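Local coordinates for protein Ral guanine nucleotide dissociation stimulator-like 2 (Mus musculus, PDB 4JGW) that probably acts as a guanine nucleotide exchange factor for small G proteins and as an effector of Ras or Rap, here seen as its REM and CDC25-homology domains, at residues L290-I295 with E331-S336; V297-R302 with S341-I346. One frame throughout, in Å; residues are numbered along the deposited sequence.

Contact 1. Residues L290-I295 with E331-S336; sequences LLEKWI and ETTRDS
The carboxylate of E292 takes the backbone N-H of T333 on the anti side of OE2, with N 3.1 Å from OE2, the N-H...O angle 159° and the donor tilted 33° out of the carboxylate plane. CA of T332 also crowds OE2, at 3.4 Å, while OE1 forms a salt bridge with R289 one turn back along the same helix. Two partners thus limit how far the group can swing. The stem of E292 leaves its helix with CG beside the backbone N (chi1 -73°) and then runs extended, sliding past T332 in the opposite sense; its CG lies 3.8 Å from T332 CG2 and 3.5 Å from S336 OG. That serine hydroxyl donates to T333 OG1 at 3.1 Å, tying the N-cap residue to the first turn of helix 334-344. Further on, I295 lays CG2 3.5 Å from the carbonyl O of S336, and L291 CD1 meets T332 OG1, which is already hydrogen-bonded to A328 O. Chemically, a glutamate from helix 284-303 takes up an N-H just where helix 334-344 begins. The partial positive charge of that helix start, together with R289, would be expected to stabilise E292 in its ionised form, although the residue stays partly exposed.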
loop_
_atom_site.group_PDB
_atom_site.type_symbol
_atom_site.label_atom_id
_atom_site.label_comp_id
_atom_site.label_asym_id
_atom_site.label_seq_id
_atom_site.Cartn_x
_atom_site.Cartn_y
_atom_site.Cartn_z
ATOM N N LEU A 290 7.409 -7.726 31.924
ATOM C CA LEU A 290 7.704 -7.166 30.609
ATOM C C LEU A 290 6.873 -7.840 29.517
ATOM O O LEU A 290 6.355 -7.165 28.628
ATOM C CB LEU A 290 9.200 -7.268 30.302
ATOM C CG LEU A 290 10.106 -6.296 31.069
ATOM C CD1 LEU A 290 11.502 -6.872 31.239
ATOM C CD2 LEU A 290 10.164 -4.933 30.394
ATOM N N LEU A 291 6.741 -9.163 29.597
ATOM C CA LEU A 291 5.881 -9.915 28.679
ATOM C C LEU A 291 4.432 -9.441 28.783
ATOM O O LEU A 291 3.795 -9.152 27.770
ATOM C CB LEU A 291 5.961 -11.421 28.952
ATOM C CG LEU A 291 7.242 -12.187 28.606
ATOM C CD1 LEU A 291 7.214 -13.568 29.246
ATOM C CD2 LEU A 291 7.445 -12.300 27.101
ATOM N N GLU A 292 3.934 -9.355 30.018
ATOM C CA GLU A 292 2.584 -8.864 30.309
ATOM C C GLU A 292 2.373 -7.444 29.785
ATOM O O GLU A 292 1.306 -7.122 29.260
ATOM C CB GLU A 292 2.309 -8.915 31.817
ATOM C CG GLU A 292 2.097 -10.326 32.376
ATOM C CD GLU A 292 2.383 -10.437 33.873
ATOM O OE1 GLU A 292 2.519 -9.395 34.552
ATOM O OE2 GLU A 292 2.471 -11.580 34.373
ATOM N N LYS A 293 3.399 -6.605 29.926
ATOM C CA LYS A 293 3.349 -5.224 29.455
ATOM C C LYS A 293 3.174 -5.130 27.938
ATOM O O LYS A 293 2.315 -4.390 27.454
ATOM C CB LYS A 293 4.602 -4.457 29.893
ATOM C CG LYS A 293 4.574 -2.965 29.573
ATOM C CD LYS A 293 3.498 -2.251 30.376
ATOM C CE LYS A 293 3.500 -0.769 30.096
ATOM N NZ LYS A 293 2.944 -0.009 31.246
ATOM N N TRP A 294 3.991 -5.883 27.202
ATOM C CA TRP A 294 3.936 -5.893 25.741
ATOM C C TRP A 294 2.655 -6.522 25.203
ATOM O O TRP A 294 2.129 -6.077 24.179
ATOM C CB TRP A 294 5.164 -6.588 25.151
ATOM C CG TRP A 294 6.397 -5.735 25.165
ATOM C CD1 TRP A 294 7.517 -5.930 25.917
ATOM C CD2 TRP A 294 6.630 -4.547 24.396
ATOM N NE1 TRP A 294 8.435 -4.939 25.666
ATOM C CE2 TRP A 294 7.918 -4.078 24.735
ATOM C CE3 TRP A 294 5.875 -3.829 23.457
ATOM C CZ2 TRP A 294 8.474 -2.928 24.164
ATOM C CZ3 TRP A 294 6.427 -2.685 22.890
ATOM C CH2 TRP A 294 7.716 -2.247 23.248
ATOM N N ILE A 295 2.163 -7.551 25.896
ATOM C CA ILE A 295 0.875 -8.167 25.577
ATOM C C ILE A 295 -0.238 -7.118 25.647
ATOM O O ILE A 295 -1.079 -7.033 24.747
ATOM C CB ILE A 295 0.555 -9.367 26.520
ATOM C CG1 ILE A 295 1.422 -10.579 26.160
ATOM C CG2 ILE A 295 -0.923 -9.748 26.450
ATOM C CD1 ILE A 295 1.471 -11.661 27.233
ATOM N N GLU A 331 5.662 -17.517 34.635
ATOM C CA GLU A 331 5.328 -16.512 35.649
ATOM C C GLU A 331 4.272 -15.508 35.168
ATOM O O GLU A 331 3.817 -14.656 35.936
ATOM C CB GLU A 331 6.589 -15.768 36.119
ATOM C CG GLU A 331 7.599 -16.625 36.885
ATOM C CD GLU A 331 7.042 -17.203 38.179
ATOM O OE1 GLU A 331 6.246 -16.518 38.861
ATOM O OE2 GLU A 331 7.406 -18.349 38.516
ATOM N N THR A 332 3.889 -15.618 33.899
ATOM C CA THR A 332 2.878 -14.747 33.298
ATOM C C THR A 332 1.477 -15.128 33.784
ATOM O O THR A 332 1.118 -16.308 33.790
ATOM C CB THR A 332 2.957 -14.794 31.751
ATOM O OG1 THR A 332 4.258 -14.368 31.326
ATOM C CG2 THR A 332 1.902 -13.896 31.107
ATOM N N THR A 333 0.702 -14.125 34.200
ATOM C CA THR A 333 -0.667 -14.342 34.680
ATOM C C THR A 333 -1.550 -14.955 33.594
ATOM O O THR A 333 -1.371 -14.676 32.403
ATOM C CB THR A 333 -1.330 -13.039 35.201
ATOM O OG1 THR A 333 -1.432 -12.085 34.137
ATOM C CG2 THR A 333 -0.531 -12.438 36.352
ATOM N N ARG A 334 -2.498 -15.789 34.018
ATOM C CA ARG A 334 -3.381 -16.517 33.104
ATOM C C ARG A 334 -4.220 -15.587 32.219
ATOM O O ARG A 334 -4.511 -15.917 31.067
ATOM C CB ARG A 334 -4.274 -17.494 33.886
ATOM C CG ARG A 334 -5.049 -18.499 33.027
ATOM C CD ARG A 334 -4.126 -19.440 32.254
ATOM N NE ARG A 334 -4.731 -19.871 30.993
ATOM C CZ ARG A 334 -4.086 -20.506 30.016
ATOM N NH1 ARG A 334 -2.797 -20.802 30.136
ATOM N NH2 ARG A 334 -4.735 -20.847 28.910
ATOM N N ASP A 335 -4.586 -14.425 32.756
ATOM C CA ASP A 335 -5.364 -13.430 32.017
ATOM C C ASP A 335 -4.581 -12.877 30.825
ATOM O O ASP A 335 -5.135 -12.711 29.736
ATOM C CB ASP A 335 -5.802 -12.291 32.943
ATOM C CG ASP A 335 -7.026 -11.554 32.426
ATOM O OD1 ASP A 335 -6.938 -10.909 31.357
ATOM O OD2 ASP A 335 -8.079 -11.615 33.097
ATOM N N SER A 336 -3.295 -12.605 31.039
ATOM C CA SER A 336 -2.413 -12.118 29.980
ATOM C C SER A 336 -2.149 -13.184 28.913
ATOM O O SER A 336 -1.969 -12.859 27.738
ATOM C CB SER A 336 -1.094 -11.617 30.570
ATOM O OG SER A 336 -1.311 -10.508 31.423
#

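Contact 2. Residues V297-R302 with S341-I346; sequences VAEECR and SSLCQI
L343 reaches across from helix 334-344 and sets its forked end against A298, E299 and R302 of helix 284-303. With chi1 at -72° CG lies beside the backbone N, and the nearly extended chi2 spreads the two methyls over different neighbours. CD1 goes to the small side, 3.8 Å from A298 CB, where a bare methyl lets the leucine come close to the helix backbone. CD2 goes to the other side, 3.7 Å from E299 OE1 and 3.9 Å from R302 CD. The leucine thus packs between three residues that lie on one face of helix 284-303.

E299 first stretches out from its helix, CG anti to the backbone N, then bends at chi2 (68°), which brings the carboxylate round beside the leucine. Extended as far as CD, R302 lays that carbon against the partner helix; the turn at chi3 (102°) then folds the guanidinium back toward E299. A salt bridge between R302 NH1 and E299 OE2 is modelled there, but NH1 sits too close to the glutamate for its exact place to be trusted. The same R302 CD receives I346 CD1 at 3.6 Å, the two side chains crossing at about a right angle.

All of this lies in the helical CDC25-homology domain. Helix 307-318 packs against both partners, V313 touching A298 and V314 touching C344, while helix 203-219 covers V297, E300 and C301; I346 meets S356 and L359 beyond the unmodelled gap.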
loop_
_atom_site.group_PDB
_atom_site.type_symbol
_atom_site.label_atom_id
_atom_site.label_comp_id
_atom_site.label_asym_id
_atom_site.label_seq_id
_atom_site.Cartn_x
_atom_site.Cartn_y
_atom_site.Cartn_z
ATOM N N VAL A 297 0.178 -3.817 25.535
ATOM C CA VAL A 297 0.450 -2.832 24.485
ATOM C C VAL A 297 -0.119 -3.308 23.145
ATOM O O VAL A 297 -0.719 -2.524 22.404
ATOM C CB VAL A 297 1.964 -2.519 24.362
ATOM C CG1 VAL A 297 2.264 -1.721 23.091
ATOM C CG2 VAL A 297 2.448 -1.757 25.585
ATOM N N ALA A 298 0.064 -4.595 22.852
ATOM C CA ALA A 298 -0.493 -5.210 21.649
ATOM C C ALA A 298 -2.014 -5.155 21.670
ATOM O O ALA A 298 -2.642 -4.897 20.645
ATOM C CB ALA A 298 -0.014 -6.646 21.511
ATOM N N GLU A 299 -2.597 -5.390 22.843
ATOM C CA GLU A 299 -4.044 -5.314 23.025
ATOM C C GLU A 299 -4.578 -3.891 22.811
ATOM O O GLU A 299 -5.626 -3.704 22.187
ATOM C CB GLU A 299 -4.442 -5.872 24.399
ATOM C CG GLU A 299 -5.934 -5.811 24.740
ATOM C CD GLU A 299 -6.811 -6.727 23.888
ATOM O OE1 GLU A 299 -6.303 -7.416 22.973
ATOM O OE2 GLU A 299 -8.034 -6.750 24.134
ATOM N N GLU A 300 -3.844 -2.896 23.305
ATOM C CA GLU A 300 -4.229 -1.490 23.129
ATOM C C GLU A 300 -4.071 -1.021 21.679
ATOM O O GLU A 300 -4.817 -0.152 21.219
ATOM C CB GLU A 300 -3.448 -0.576 24.078
ATOM C CG GLU A 300 -3.726 -0.804 25.565
ATOM C CD GLU A 300 -5.062 -0.240 26.038
ATOM O OE1 GLU A 300 -5.746 0.466 25.262
ATOM O OE2 GLU A 300 -5.428 -0.506 27.201
ATOM N N CYS A 301 -3.102 -1.601 20.971
ATOM C CA CYS A 301 -2.946 -1.381 19.531
ATOM C C CYS A 301 -4.153 -1.909 18.747
ATOM O O CYS A 301 -4.603 -1.272 17.796
ATOM C CB CYS A 301 -1.660 -2.037 19.014
ATOM S SG CYS A 301 -0.123 -1.184 19.459
ATOM N N ARG A 302 -4.667 -3.067 19.160
ATOM C CA ARG A 302 -5.822 -3.696 18.519
ATOM C C ARG A 302 -7.086 -2.858 18.692
ATOM O O ARG A 302 -7.888 -2.738 17.762
ATOM C CB ARG A 302 -6.049 -5.100 19.083
ATOM C CG ARG A 302 -7.014 -5.959 18.272
ATOM C CD ARG A 302 -7.488 -7.162 19.071
ATOM N NE ARG A 302 -8.839 -6.990 19.603
ATOM C CZ ARG A 302 -9.132 -6.426 20.771
ATOM N NH1 ARG A 302 -8.168 -5.958 21.551
ATOM N NH2 ARG A 302 -10.394 -6.324 21.162
ATOM N N SER A 341 -3.116 -15.388 23.439
ATOM C CA SER A 341 -3.637 -16.434 22.552
ATOM C C SER A 341 -4.678 -15.872 21.583
ATOM O O SER A 341 -4.680 -16.211 20.397
ATOM C CB SER A 341 -4.246 -17.581 23.364
ATOM O OG SER A 341 -3.280 -18.183 24.204
ATOM N N SER A 342 -5.551 -15.010 22.105
ATOM C CA SER A 342 -6.572 -14.324 21.316
ATOM C C SER A 342 -5.948 -13.411 20.259
ATOM O O SER A 342 -6.490 -13.265 19.163
ATOM C CB SER A 342 -7.500 -13.522 22.237
ATOM O OG SER A 342 -8.506 -12.845 21.505
ATOM N N LEU A 343 -4.810 -12.805 20.596
ATOM C CA LEU A 343 -4.067 -11.961 19.659
ATOM C C LEU A 343 -3.327 -12.786 18.610
ATOM O O LEU A 343 -3.145 -12.338 17.476
ATOM C CB LEU A 343 -3.080 -11.055 20.403
ATOM C CG LEU A 343 -3.648 -9.888 21.216
ATOM C CD1 LEU A 343 -2.591 -9.331 22.159
ATOM C CD2 LEU A 343 -4.206 -8.788 20.316
ATOM N N CYS A 344 -2.903 -13.988 18.996
ATOM C CA CYS A 344 -2.218 -14.905 18.087
ATOM C C CYS A 344 -3.152 -15.457 17.010
ATOM O O CYS A 344 -2.728 -15.691 15.878
ATOM C CB CYS A 344 -1.568 -16.052 18.865
ATOM S SG CYS A 344 -0.112 -15.572 19.827
ATOM N N GLN A 345 -4.421 -15.650 17.366
ATOM C CA GLN A 345 -5.413 -16.209 16.441
ATOM C C GLN A 345 -5.909 -15.214 15.385
ATOM O O GLN A 345 -6.536 -15.614 14.401
ATOM C CB GLN A 345 -6.594 -16.821 17.206
ATOM C CG GLN A 345 -6.247 -18.081 18.006
ATOM C CD GLN A 345 -5.695 -19.212 17.145
ATOM O OE1 GLN A 345 -6.242 -19.534 16.086
ATOM N NE2 GLN A 345 -4.609 -19.825 17.605
ATOM N N ILE A 346 -5.625 -13.927 15.591
ATOM C CA ILE A 346 -5.947 -12.886 14.610
ATOM C C ILE A 346 -5.061 -13.036 13.370
ATOM O O ILE A 346 -5.509 -12.813 12.243
ATOM C CB ILE A 346 -5.805 -11.459 15.209
ATOM C CG1 ILE A 346 -6.756 -11.279 16.397
ATOM C CG2 ILE A 346 -6.078 -10.384 14.153
ATOM C CD1 ILE A 346 -6.437 -10.077 17.267
#

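In the fold
Contacts 1 and 2 are successive steps of one helix-helix interface, their centres about 12 Å apart. Both helices advance in the same general direction, so the later residues of 284-303 meet the later ones of 334-344. The join is direct: I295 O lies 3.8 Å from L343 CD1. The character changes along the way, from a polar grip on the helix start in contact 1 to leucine packing in contact 2. The centre of contact 1 lies about 33 Å from the centre of the chain, that of contact 2 about 22 Å. Helix 307-318 touches both, through L317 and V313. The assembly holds a single chain, without a G protein bound.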